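Local coordinates for protein inositol 2-dehydrogenase (Sinorhizobium meliloti, PDB 4HKT) that catalyses the NAD-dependent oxidation of myo-inositol to scyllo-inosose, the first step of myo-inositol degradation, at residues 92-97 / 173-178; 101-106 / 307-312; 166-171 / 228-233; 179-182 / 186-189; 318-321 / 327-330. All coordinates share one frame; numbering follows the deposited sequence. Where two conformers were deposited one is given.

Interaction 1 (92-97 / 173-178)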
# COMPACT_ATOMS: atom_id res chain seq x y z
N CYS B 92 32.22 -8.86 -16.45
CA CYS B 92 32.34 -10.11 -15.72
C CYS B 92 31.33 -10.25 -14.58
O CYS B 92 31.27 -9.40 -13.72
CB CYS B 92 33.76 -10.27 -15.19
SG CYS B 92 34.08 -11.96 -14.63
N GLU B 93 30.55 -11.33 -14.59
CA GLU B 93 29.70 -11.64 -13.44
C GLU B 93 30.52 -11.75 -12.13
O GLU B 93 31.69 -12.15 -12.15
CB GLU B 93 28.93 -12.93 -13.67
CG GLU B 93 27.60 -12.73 -14.39
CD GLU B 93 26.59 -11.91 -13.57
OE1 GLU B 93 26.60 -12.02 -12.33
OE2 GLU B 93 25.84 -11.13 -14.18
N LYS B 94 29.90 -11.40 -11.02
CA LYS B 94 30.55 -11.50 -9.74
C LYS B 94 30.97 -12.94 -9.54
O LYS B 94 30.32 -13.85 -10.06
CB LYS B 94 29.61 -11.10 -8.61
CG LYS B 94 28.61 -12.18 -8.28
CD LYS B 94 28.01 -11.99 -6.93
CE LYS B 94 27.00 -13.08 -6.67
NZ LYS B 94 27.69 -14.31 -6.25
N PRO B 95 32.07 -13.17 -8.81
CA PRO B 95 33.06 -12.22 -8.35
C PRO B 95 34.20 -12.18 -9.38
O PRO B 95 34.19 -12.93 -10.35
CB PRO B 95 33.58 -12.85 -7.06
CG PRO B 95 33.52 -14.30 -7.34
CD PRO B 95 32.33 -14.51 -8.25
N ILE B 96 35.18 -11.32 -9.16
CA ILE B 96 36.41 -11.38 -9.92
C ILE B 96 37.14 -12.64 -9.52
O ILE B 96 37.64 -13.40 -10.36
CB ILE B 96 37.26 -10.14 -9.68
CG1 ILE B 96 36.58 -8.93 -10.34
CG2 ILE B 96 38.63 -10.32 -10.31
CD1 ILE B 96 37.11 -7.60 -9.89
N ASP B 97 37.21 -12.84 -8.20
CA ASP B 97 37.77 -14.07 -7.62
C ASP B 97 37.34 -14.10 -6.18
O ASP B 97 36.96 -13.08 -5.62
CB ASP B 97 39.29 -14.12 -7.72
CG ASP B 97 39.84 -15.52 -7.44
OD1 ASP B 97 39.73 -16.37 -8.33
OD2 ASP B 97 40.39 -15.75 -6.33
N THR B 173 25.73 -12.09 0.17
CA THR B 173 25.78 -10.78 0.82
C THR B 173 26.64 -9.78 0.07
O THR B 173 26.50 -8.57 0.21
CB THR B 173 26.30 -10.92 2.24
OG1 THR B 173 25.76 -12.10 2.80
CG2 THR B 173 25.85 -9.72 3.07
N ILE B 174 27.54 -10.31 -0.74
CA ILE B 174 28.35 -9.50 -1.61
C ILE B 174 27.57 -8.42 -2.39
O ILE B 174 28.02 -7.29 -2.49
CB ILE B 174 29.28 -10.39 -2.52
CG1 ILE B 174 30.39 -9.54 -3.12
CG2 ILE B 174 28.51 -11.11 -3.59
CD1 ILE B 174 31.56 -10.34 -3.67
N HIS B 175 26.42 -8.76 -2.94
CA HIS B 175 25.56 -7.79 -3.60
C HIS B 175 25.10 -6.67 -2.64
O HIS B 175 25.02 -5.51 -3.03
CB HIS B 175 24.30 -8.47 -4.11
CG HIS B 175 24.52 -9.29 -5.33
ND1 HIS B 175 24.81 -8.72 -6.55
CD2 HIS B 175 24.41 -10.61 -5.54
CE1 HIS B 175 24.92 -9.67 -7.46
NE2 HIS B 175 24.68 -10.83 -6.87
N ASP B 176 24.79 -7.05 -1.41
CA ASP B 176 24.35 -6.10 -0.37
C ASP B 176 25.47 -5.25 0.16
O ASP B 176 25.23 -4.10 0.46
CB ASP B 176 23.65 -6.80 0.75
CG ASP B 176 22.46 -7.60 0.26
OD1 ASP B 176 21.59 -7.05 -0.44
OD2 ASP B 176 22.42 -8.81 0.54
N PHE B 177 26.69 -5.79 0.28
CA PHE B 177 27.85 -4.95 0.54
C PHE B 177 28.04 -3.88 -0.54
O PHE B 177 28.29 -2.72 -0.22
CB PHE B 177 29.12 -5.75 0.70
CG PHE B 177 29.09 -6.74 1.84
CD1 PHE B 177 28.72 -6.37 3.11
CD2 PHE B 177 29.49 -8.04 1.64
CE1 PHE B 177 28.71 -7.29 4.17
CE2 PHE B 177 29.50 -8.96 2.66
CZ PHE B 177 29.12 -8.59 3.95
N ASP B 178 28.00 -4.28 -1.80
CA ASP B 178 28.01 -3.30 -2.89
C ASP B 178 26.88 -2.26 -2.80
O ASP B 178 27.13 -1.05 -2.92
CB ASP B 178 28.00 -3.95 -4.26
CG ASP B 178 28.08 -2.92 -5.34
OD1 ASP B 178 29.15 -2.29 -5.47
OD2 ASP B 178 27.07 -2.67 -6.04
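The imidazole of His175 and the end of the Lys94 chain meet at about a right angle. Lys94 CE comes in obliquely to the ring and stops 3.2 Å from His175 NE2. The preceding methylene, Lys94 CD, is 3.5 Å from the same His175 NE2. Phe177, the other ring of segment 173-178, carries CG2 of Thr173, one turn earlier, over one face, near the rim.

The CG2 branch of Ile174 touches the same lysine. Lys94 CD and Ile174 CG2 are 3.5 Å apart, a tight carbon contact. The Lys94 chain runs extended to CE and then bends (chi4 80°). That bend leads NZ to the backbone O of Asp171, earlier on the helix, which accepts a hydrogen bond from it. With the imidazole of His175 cut back to an alanine, CD and CE would probably lose their ring neighbour on that side.

Pro95 follows Lys94 through a cis peptide bond. Glu93, Lys94 and Pro95 form the Glu-Lys-Pro signature of the Gfo/Idh/MocA family. It sits where strand 89-93 of the Rossmann domain faces helix 168-184 of the C-terminal domain, consistent with the interdomain active-site cleft of the family.

Interaction 2 (101-106 / 307-312). With EDO (1,2-ethanediol), chain S.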
# COMPACT_ATOMS: atom_id res chain seq x y z
N GLU B 101 43.76 -11.18 -2.88
CA GLU B 101 45.07 -11.04 -3.47
C GLU B 101 45.03 -11.35 -4.98
O GLU B 101 45.58 -10.60 -5.79
CB GLU B 101 46.09 -11.96 -2.77
CG GLU B 101 47.52 -11.61 -3.14
CD GLU B 101 48.10 -10.41 -2.36
OE1 GLU B 101 47.43 -9.33 -2.22
OE2 GLU B 101 49.25 -10.54 -1.87
N ARG B 102 44.40 -12.45 -5.36
CA ARG B 102 44.15 -12.75 -6.81
C ARG B 102 43.42 -11.62 -7.53
O ARG B 102 43.73 -11.31 -8.71
CB ARG B 102 43.31 -14.02 -6.94
CG ARG B 102 43.10 -14.56 -8.35
CD ARG B 102 44.42 -14.97 -9.00
NE ARG B 102 44.29 -15.20 -10.44
CZ ARG B 102 44.48 -14.28 -11.39
NH1 ARG B 102 44.77 -13.00 -11.09
NH2 ARG B 102 44.41 -14.64 -12.66
N VAL B 103 42.42 -11.03 -6.87
CA VAL B 103 41.64 -9.93 -7.48
C VAL B 103 42.57 -8.76 -7.75
O VAL B 103 42.54 -8.17 -8.83
CB VAL B 103 40.48 -9.46 -6.58
CG1 VAL B 103 39.85 -8.21 -7.18
CG2 VAL B 103 39.48 -10.57 -6.34
N ARG B 104 43.39 -8.41 -6.78
CA ARG B 104 44.40 -7.36 -6.91
C ARG B 104 45.36 -7.56 -8.06
O ARG B 104 45.66 -6.62 -8.80
CB ARG B 104 45.18 -7.18 -5.59
CG ARG B 104 44.43 -6.34 -4.54
CD ARG B 104 45.33 -5.98 -3.36
NE ARG B 104 45.56 -7.19 -2.56
CZ ARG B 104 44.80 -7.59 -1.53
NH1 ARG B 104 43.76 -6.85 -1.09
NH2 ARG B 104 45.12 -8.71 -0.90
N ALA B 105 45.83 -8.79 -8.24
CA ALA B 105 46.70 -9.13 -9.35
C ALA B 105 45.98 -8.93 -10.68
O ALA B 105 46.55 -8.43 -11.62
CB ALA B 105 47.17 -10.59 -9.22
N CYS B 106 44.73 -9.36 -10.74
CA CYS B 106 43.91 -9.20 -11.92
C CYS B 106 43.69 -7.71 -12.32
O CYS B 106 43.93 -7.33 -13.45
CB CYS B 106 42.59 -9.92 -11.64
SG CYS B 106 41.36 -9.80 -12.91
N ASP B 307 35.18 -1.80 -7.36
CA ASP B 307 33.93 -2.04 -6.63
C ASP B 307 33.79 -3.52 -6.33
O ASP B 307 33.33 -3.87 -5.25
CB ASP B 307 32.70 -1.53 -7.39
CG ASP B 307 32.66 0.00 -7.51
OD1 ASP B 307 33.00 0.71 -6.54
OD2 ASP B 307 32.31 0.49 -8.62
N GLY B 308 34.20 -4.39 -7.26
CA GLY B 308 34.21 -5.85 -6.95
C GLY B 308 35.16 -6.20 -5.80
O GLY B 308 34.85 -7.00 -4.93
N LEU B 309 36.32 -5.58 -5.80
CA LEU B 309 37.28 -5.79 -4.75
C LEU B 309 36.74 -5.29 -3.39
O LEU B 309 36.88 -5.97 -2.36
CB LEU B 309 38.59 -5.07 -5.08
CG LEU B 309 39.69 -5.14 -4.01
CD1 LEU B 309 39.99 -6.58 -3.69
CD2 LEU B 309 40.95 -4.41 -4.45
N ALA B 310 36.17 -4.09 -3.39
CA ALA B 310 35.63 -3.51 -2.16
C ALA B 310 34.55 -4.37 -1.50
O ALA B 310 34.55 -4.55 -0.26
CB ALA B 310 35.09 -2.10 -2.45
N ALA B 311 33.65 -4.93 -2.29
CA ALA B 311 32.59 -5.78 -1.77
C ALA B 311 33.14 -7.09 -1.19
O ALA B 311 32.68 -7.55 -0.17
CB ALA B 311 31.55 -6.02 -2.85
N LEU B 312 34.15 -7.65 -1.83
CA LEU B 312 34.79 -8.86 -1.35
C LEU B 312 35.54 -8.61 -0.05
O LEU B 312 35.44 -9.42 0.84
CB LEU B 312 35.75 -9.40 -2.40
CG LEU B 312 36.49 -10.67 -2.02
CD1 LEU B 312 35.52 -11.82 -1.88
CD2 LEU B 312 37.56 -10.99 -3.06
C1 EDO S . 29.81 4.77 -4.80
O1 EDO S . 28.74 4.72 -5.75
C2 EDO S . 30.32 3.36 -4.47
O2 EDO S . 30.58 2.60 -5.67
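Val103 and Leu309 join two antiparallel helices. Helix 100-112 belongs to the NAD-binding Rossmann fold, and helix 305-324 is the long helix near the C-terminus. The contact is therefore a helix-helix joint on the flank of the Rossmann domain. The axes of the two short segments are 10.3 Å apart at closest approach, with an angle of 170° between their directions.

Val103 is the residue that reaches both leucines. Its two methyls divide the work. CG1 lies beside the carbonyl carbon, anti to the backbone N (chi1 172°), and meets Leu309 CD1 at 3.9 Å. Val103 CG2 turns to Leu312 CD2 at 3.8 Å. No hydrogen bond crosses between the two segments, so the contact is apolar packing.

Arg104 lies toward the exposed side. Its guanidinium does not cross to the other helix. It bends back to Glu101, one turn earlier, in a salt bridge that grips a single oxygen with two nitrogens. Arg104 NE donates to Glu101 OE1 at 2.9 Å and Arg104 NH2 to the same Glu101 OE1 at 2.7 Å. Glu101 OE1 lies almost in the guanidinium plane. This leaves the aliphatic part of the arginine for the joint: Arg104 CG touches Leu309 CD2 at 4.0 Å.

Interaction 3 (166-171 / 228-233). With EDO (1,2-ethanediol), chain X.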
# COMPACT_ATOMS: atom_id res chain seq x y z
N GLY B 166 32.49 -19.85 -1.82
CA GLY B 166 33.11 -19.01 -0.84
C GLY B 166 32.27 -18.63 0.39
O GLY B 166 32.71 -17.82 1.23
N GLY B 167 31.06 -19.17 0.47
CA GLY B 167 30.18 -18.99 1.61
C GLY B 167 29.25 -17.81 1.42
O GLY B 167 29.41 -17.02 0.48
N ILE B 168 28.23 -17.76 2.29
CA ILE B 168 27.11 -16.87 2.08
C ILE B 168 27.54 -15.40 1.95
O ILE B 168 26.99 -14.65 1.12
CB ILE B 168 26.05 -17.04 3.19
CG1 ILE B 168 24.80 -16.22 2.87
CG2 ILE B 168 26.59 -16.57 4.55
CD1 ILE B 168 23.64 -16.61 3.75
N PHE B 169 28.57 -15.00 2.70
CA PHE B 169 29.00 -13.58 2.65
C PHE B 169 29.60 -13.23 1.31
O PHE B 169 29.33 -12.16 0.76
CB PHE B 169 29.96 -13.28 3.76
CG PHE B 169 29.32 -13.33 5.14
CD1 PHE B 169 28.30 -12.45 5.48
CD2 PHE B 169 29.76 -14.24 6.09
CE1 PHE B 169 27.73 -12.47 6.73
CE2 PHE B 169 29.18 -14.28 7.35
CZ PHE B 169 28.16 -13.38 7.67
N ARG B 170 30.41 -14.14 0.77
CA ARG B 170 31.04 -13.95 -0.54
C ARG B 170 30.09 -14.16 -1.70
O ARG B 170 30.25 -13.56 -2.75
CB ARG B 170 32.29 -14.82 -0.67
CG ARG B 170 33.32 -14.54 0.41
CD ARG B 170 34.69 -15.15 0.12
NE ARG B 170 35.66 -14.93 1.19
CZ ARG B 170 35.82 -15.69 2.27
NH1 ARG B 170 35.07 -16.75 2.46
NH2 ARG B 170 36.76 -15.37 3.18
N ASP B 171 29.08 -15.01 -1.50
CA ASP B 171 28.22 -15.43 -2.60
C ASP B 171 26.93 -14.65 -2.69
O ASP B 171 26.46 -14.37 -3.81
CB ASP B 171 27.89 -16.92 -2.54
CG ASP B 171 27.02 -17.38 -3.71
OD1 ASP B 171 27.56 -17.43 -4.82
OD2 ASP B 171 25.82 -17.70 -3.53
N ASN B 228 20.21 -11.12 5.63
CA ASN B 228 20.13 -12.08 4.51
C ASN B 228 19.57 -13.38 5.04
O ASN B 228 20.01 -13.84 6.10
CB ASN B 228 21.50 -12.46 3.99
CG ASN B 228 22.16 -11.46 3.08
OD1 ASN B 228 23.27 -11.74 2.62
ND2 ASN B 228 21.52 -10.35 2.75
N SER B 229 18.70 -14.01 4.26
CA SER B 229 18.24 -15.37 4.49
C SER B 229 18.25 -16.13 3.15
O SER B 229 17.88 -15.60 2.09
CB SER B 229 16.83 -15.42 5.07
OG SER B 229 16.37 -16.80 5.18
N ARG B 230 18.71 -17.36 3.21
CA ARG B 230 18.72 -18.18 2.02
C ARG B 230 17.34 -18.63 1.52
O ARG B 230 17.27 -19.17 0.42
CB ARG B 230 19.60 -19.41 2.24
CG ARG B 230 21.09 -19.19 2.05
CD ARG B 230 21.44 -18.66 0.67
NE ARG B 230 22.85 -18.80 0.37
CZ ARG B 230 23.43 -18.40 -0.75
NH1 ARG B 230 22.70 -17.84 -1.71
NH2 ARG B 230 24.74 -18.55 -0.91
N ARG B 231 16.27 -18.48 2.30
CA ARG B 231 14.97 -19.07 1.95
C ARG B 231 13.82 -18.21 2.43
O ARG B 231 13.72 -17.90 3.64
CB ARG B 231 14.80 -20.47 2.56
CG ARG B 231 13.49 -21.17 2.16
CD ARG B 231 12.38 -21.15 3.21
NE ARG B 231 12.73 -21.91 4.44
CZ ARG B 231 13.11 -21.33 5.58
NH1 ARG B 231 13.17 -19.98 5.64
NH2 ARG B 231 13.43 -22.05 6.66
N ALA B 232 12.94 -17.84 1.49
CA ALA B 232 11.70 -17.12 1.77
C ALA B 232 10.60 -17.74 0.90
O ALA B 232 10.72 -17.72 -0.33
CB ALA B 232 11.85 -15.66 1.42
N THR B 233 9.54 -18.24 1.51
CA THR B 233 8.45 -18.88 0.77
C THR B 233 7.74 -17.92 -0.18
O THR B 233 7.21 -18.33 -1.21
CB THR B 233 7.40 -19.52 1.68
OG1 THR B 233 6.84 -18.55 2.59
CG2 THR B 233 8.00 -20.64 2.42
C1 EDO X . 23.01 -17.17 -5.09
O1 EDO X . 24.13 -18.04 -5.29
C2 EDO X . 23.41 -15.82 -4.49
O2 EDO X . 22.28 -15.25 -3.83
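Asp171 sets its CG opposite the backbone N and beside the carbonyl carbon (chi1 -179°), and Arg230 folds its chain at chi2 to meet the carboxylate. The two side chains cross at about a right angle. Arg230 NH2 donates to Asp171 OD2 at 3.0 Å. The bond is nearly straight, with an N-H...O angle of 173°. OD2 lies in the guanidinium plane, at its edge, and is met on its anti side. The carboxylate and guanidinium planes are turned 42° apart. A single N-H...O bond carries the salt bridge.

Ile168, one turn earlier, lies alongside the arginine and runs the other way. Ile168 CD1 is 4.0 Å from Arg230 CG, and Ile168 CG1 is 4.1 Å from Arg230 NE. Gly167, just before it, is the N-cap residue of helix 168-184. Arg170 NH1 donates to Gly166 O at 2.9 Å, just before the helix. The contact thus ties the start of this helix to the residue that follows strand 223-229 in the C-terminal domain.

Both charged residues have further partners. Asp171 OD1 is bonded to Tyr161 OH, and Arg230 NH1 pairs with Asp153 OD2. An ethanediol molecule, probably from the crystallisation liquor, also sits at the pair. Arg230 therefore bridges two carboxylates, which probably offsets the cost of burying its charge.

Interaction 4 (179-182 / 186-189)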
# COMPACT_ATOMS: atom_id res chain seq x y z
N MSE B 179 25.66 -2.71 -2.58
CA MSE B 179 24.51 -1.81 -2.38
C MSE B 179 24.74 -0.84 -1.24
O MSE B 179 24.47 0.35 -1.36
CB MSE B 179 23.26 -2.66 -2.20
CG MSE B 179 21.96 -1.88 -2.02
SE MSE B 179 21.57 -0.71 -3.57
CE MSE B 179 21.33 -2.15 -4.88
N ALA B 180 25.29 -1.31 -0.13
CA ALA B 180 25.60 -0.44 0.97
C ALA B 180 26.57 0.65 0.60
O ALA B 180 26.36 1.82 0.92
CB ALA B 180 26.11 -1.24 2.18
N ARG B 181 27.63 0.30 -0.14
CA ARG B 181 28.57 1.32 -0.60
C ARG B 181 27.89 2.31 -1.57
O ARG B 181 28.15 3.53 -1.51
CB ARG B 181 29.79 0.65 -1.29
CG ARG B 181 30.75 -0.04 -0.32
CD ARG B 181 31.92 -0.68 -1.05
NE ARG B 181 32.77 0.33 -1.60
CZ ARG B 181 32.87 0.69 -2.88
NH1 ARG B 181 32.19 0.09 -3.86
NH2 ARG B 181 33.68 1.68 -3.18
N PHE B 182 27.03 1.79 -2.43
CA PHE B 182 26.26 2.59 -3.40
C PHE B 182 25.34 3.62 -2.69
O PHE B 182 25.18 4.75 -3.18
CB PHE B 182 25.46 1.64 -4.25
CG PHE B 182 24.70 2.26 -5.40
CD1 PHE B 182 25.36 2.91 -6.42
CD2 PHE B 182 23.32 2.09 -5.50
CE1 PHE B 182 24.65 3.45 -7.49
CE2 PHE B 182 22.61 2.61 -6.58
CZ PHE B 182 23.28 3.28 -7.57
N GLU B 186 29.82 6.70 1.18
CA GLU B 186 31.12 6.76 1.84
C GLU B 186 31.54 5.36 2.08
O GLU B 186 30.69 4.47 2.10
CB GLU B 186 31.03 7.42 3.20
CG GLU B 186 30.65 8.86 3.15
CD GLU B 186 30.51 9.47 4.53
OE1 GLU B 186 30.70 8.76 5.58
OE2 GLU B 186 30.21 10.68 4.54
N GLU B 187 32.82 5.14 2.30
CA GLU B 187 33.32 3.80 2.53
C GLU B 187 33.00 3.32 3.94
O GLU B 187 33.36 3.99 4.91
CB GLU B 187 34.84 3.75 2.35
CG GLU B 187 35.33 3.95 0.93
CD GLU B 187 34.82 2.89 -0.03
OE1 GLU B 187 34.48 1.76 0.43
OE2 GLU B 187 34.76 3.19 -1.24
N PRO B 188 32.42 2.12 4.08
CA PRO B 188 32.53 1.43 5.38
C PRO B 188 33.97 1.18 5.82
O PRO B 188 34.80 0.71 5.01
CB PRO B 188 31.84 0.08 5.11
CG PRO B 188 30.96 0.31 3.94
CD PRO B 188 31.64 1.35 3.10
N VAL B 189 34.23 1.39 7.11
CA VAL B 189 35.53 1.19 7.72
C VAL B 189 35.56 0.05 8.74
O VAL B 189 36.66 -0.35 9.18
CB VAL B 189 36.08 2.48 8.37
CG1 VAL B 189 36.21 3.57 7.31
CG2 VAL B 189 35.24 2.95 9.58
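Glu186 opens the segment close to Arg181 only through the backbone: Glu186 N is 4.5 Å from Arg181 O. The Glu186 side chain sets off away from the helix. Its carboxylate is held by Ser220, Thr218 and Lys222.

Glu187 makes the polar contact. Its chain bends at chi2 (-61°), which turns the carboxylate back toward the guanidinium of Arg181. The two groups pair side-on. Arg181 NE donates to Glu187 OE1 at 3.0 Å, almost straight at 177°. Arg181 NH2 donates to Glu187 OE2 at 2.7 Å, and here OE2 uses its syn lone pair. OE1 is also met on the syn side, a little out of the carboxylate plane. The two planes differ by 21°, so the groups are nearly coplanar. Each oxygen has its own nitrogen.

Pro188 adds an apolar contact at the start of the arginine chain. Pro188 CD lies 3.8 Å from Arg181 CG, and the two side chains cross at about a right angle. Pro188 also packs on Leu216 of strand 211-218 and on Leu314 of helix 305-324.

Val189 carries the chain into the C-terminal sheet, bonding through its backbone to Gln217 and Ile330. The contact thus spans the short turn between helix 168-184 and strand 188-196.

The remaining terminal nitrogen, Arg181 NH1, forms a salt bridge to Asp307. Arg181 therefore links two carboxylates. The two-point grip probably limits rotation of its guanidinium, although Glu187 itself is exposed and solvent is likely to weaken the pair.

Interaction 5 (318-321 / 327-330)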
# COMPACT_ATOMS: atom_id res chain seq x y z
N ALA B 318 33.41 -9.64 7.12
CA ALA B 318 32.27 -10.30 7.76
C ALA B 318 32.55 -11.71 8.25
O ALA B 318 32.11 -12.07 9.32
CB ALA B 318 31.01 -10.29 6.87
N VAL B 319 33.28 -12.50 7.47
CA VAL B 319 33.63 -13.87 7.83
C VAL B 319 34.47 -13.88 9.12
O VAL B 319 34.17 -14.65 10.03
CB VAL B 319 34.41 -14.54 6.66
CG1 VAL B 319 34.91 -15.94 7.01
CG2 VAL B 319 33.54 -14.67 5.38
N ARG B 320 35.49 -13.03 9.17
CA ARG B 320 36.36 -12.86 10.36
C ARG B 320 35.58 -12.38 11.56
O ARG B 320 35.78 -12.89 12.66
CB ARG B 320 37.51 -11.89 10.11
CG ARG B 320 38.64 -12.39 9.21
CD ARG B 320 39.82 -11.42 9.21
NE ARG B 320 40.31 -11.14 10.57
CZ ARG B 320 41.03 -10.08 10.95
NH1 ARG B 320 41.37 -9.11 10.11
NH2 ARG B 320 41.39 -9.98 12.22
N SER B 321 34.66 -11.45 11.35
CA SER B 321 33.88 -10.91 12.43
C SER B 321 33.04 -12.02 13.12
O SER B 321 33.00 -12.10 14.36
CB SER B 321 32.92 -9.85 11.94
OG SER B 321 32.13 -9.40 13.04
N GLN B 327 34.19 -6.70 15.90
CA GLN B 327 34.18 -5.80 14.81
C GLN B 327 35.55 -5.87 14.09
O GLN B 327 36.57 -5.94 14.72
CB GLN B 327 33.92 -4.40 15.35
CG GLN B 327 33.28 -3.43 14.41
CD GLN B 327 33.07 -2.08 15.09
OE1 GLN B 327 33.90 -1.21 14.97
NE2 GLN B 327 32.05 -1.96 15.90
N ILE B 328 35.52 -5.92 12.77
CA ILE B 328 36.72 -6.01 11.96
C ILE B 328 36.86 -4.74 11.14
O ILE B 328 35.93 -4.35 10.42
CB ILE B 328 36.70 -7.22 11.02
CG1 ILE B 328 36.54 -8.51 11.82
CG2 ILE B 328 38.00 -7.28 10.17
CD1 ILE B 328 37.72 -8.88 12.71
N SER B 329 38.02 -4.11 11.22
CA SER B 329 38.21 -2.84 10.53
C SER B 329 38.72 -3.14 9.12
O SER B 329 39.33 -4.17 8.88
CB SER B 329 39.16 -1.93 11.32
OG SER B 329 40.38 -2.62 11.48
N ILE B 330 38.38 -2.27 8.18
CA ILE B 330 38.70 -2.47 6.77
C ILE B 330 39.97 -1.69 6.49
O ILE B 330 40.06 -0.54 6.84
CB ILE B 330 37.60 -1.96 5.85
CG1 ILE B 330 36.33 -2.78 6.04
CG2 ILE B 330 38.05 -1.99 4.38
CD1 ILE B 330 36.47 -4.25 5.66
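Ile328 packs tightly on the backbone of Ser321 and more loosely under the guanidinium of Arg320. On the buried side its CG1 does the touching. Ile328 CG1 is 3.5 Å from Ser321 N and 3.6 Å from Ser321 CA. The Ser321 side chain adds its CB, 3.9 Å from the same Ile328 CG1. Because CG1 of Ile328 stands anti to the carbonyl carbon (chi1 -58°), this branch points at the helix backbone. The hydroxyl of Ser321 looks elsewhere: OG is hydrogen-bonded to Arg326 O and to Ala193 N of the adjoining strand.

The outer side belongs to Arg320, an exposed residue. Its chain bends at chi3 (54°) and crosses Ile328 at about a right angle. The isoleucine meets one face of the guanidinium rather than its edge. Ile328 CD1 lies 3.8 Å above that plane, toward the rim, and Ile328 CG2 is 3.8 Å from Arg320 NH1. No hydrogen bond joins the two segments. The charge of Arg320 is met within the helix, where NE pairs with Glu324. Trimming Ile328 to an alanine is likely to leave a gap against Ser321 and take away the apolar support under the arginine.

Gln327, just before the strand, hydrogen-bonds through its backbone to a second subunit. Backbone hydrogen bonds join Ile328 to Val191 and Ile330 to Val189. After helix 305-324 the chain turns back, and strand 328-329 pairs antiparallel with strand 188-196 as the outermost strand, within this chain, of the C-terminal domain sheet.

Interactions 1, 3 and 4 share helix 168-184, and interactions 2 and 5 share helix 305-324. Among other places, the two helices meet where Phe169 and Phe177 pack on Ala318. Interactions 1 and 2 join the Rossmann domain to other parts of the chain. Interaction 2 is partly buried apolar packing; interaction 1 sets a lysine chain against an imidazole and an isoleucine. The centre of interaction 5 is about 21 Å from the centre of the chain, that of interaction 1 about 5 Å. Interaction 3 is buried and built on a salt bridge with one hydrogen bond, whereas interaction 4 has a pair with two hydrogen bonds reaching the surface. Interaction 5 packs an apolar side chain under a charged one.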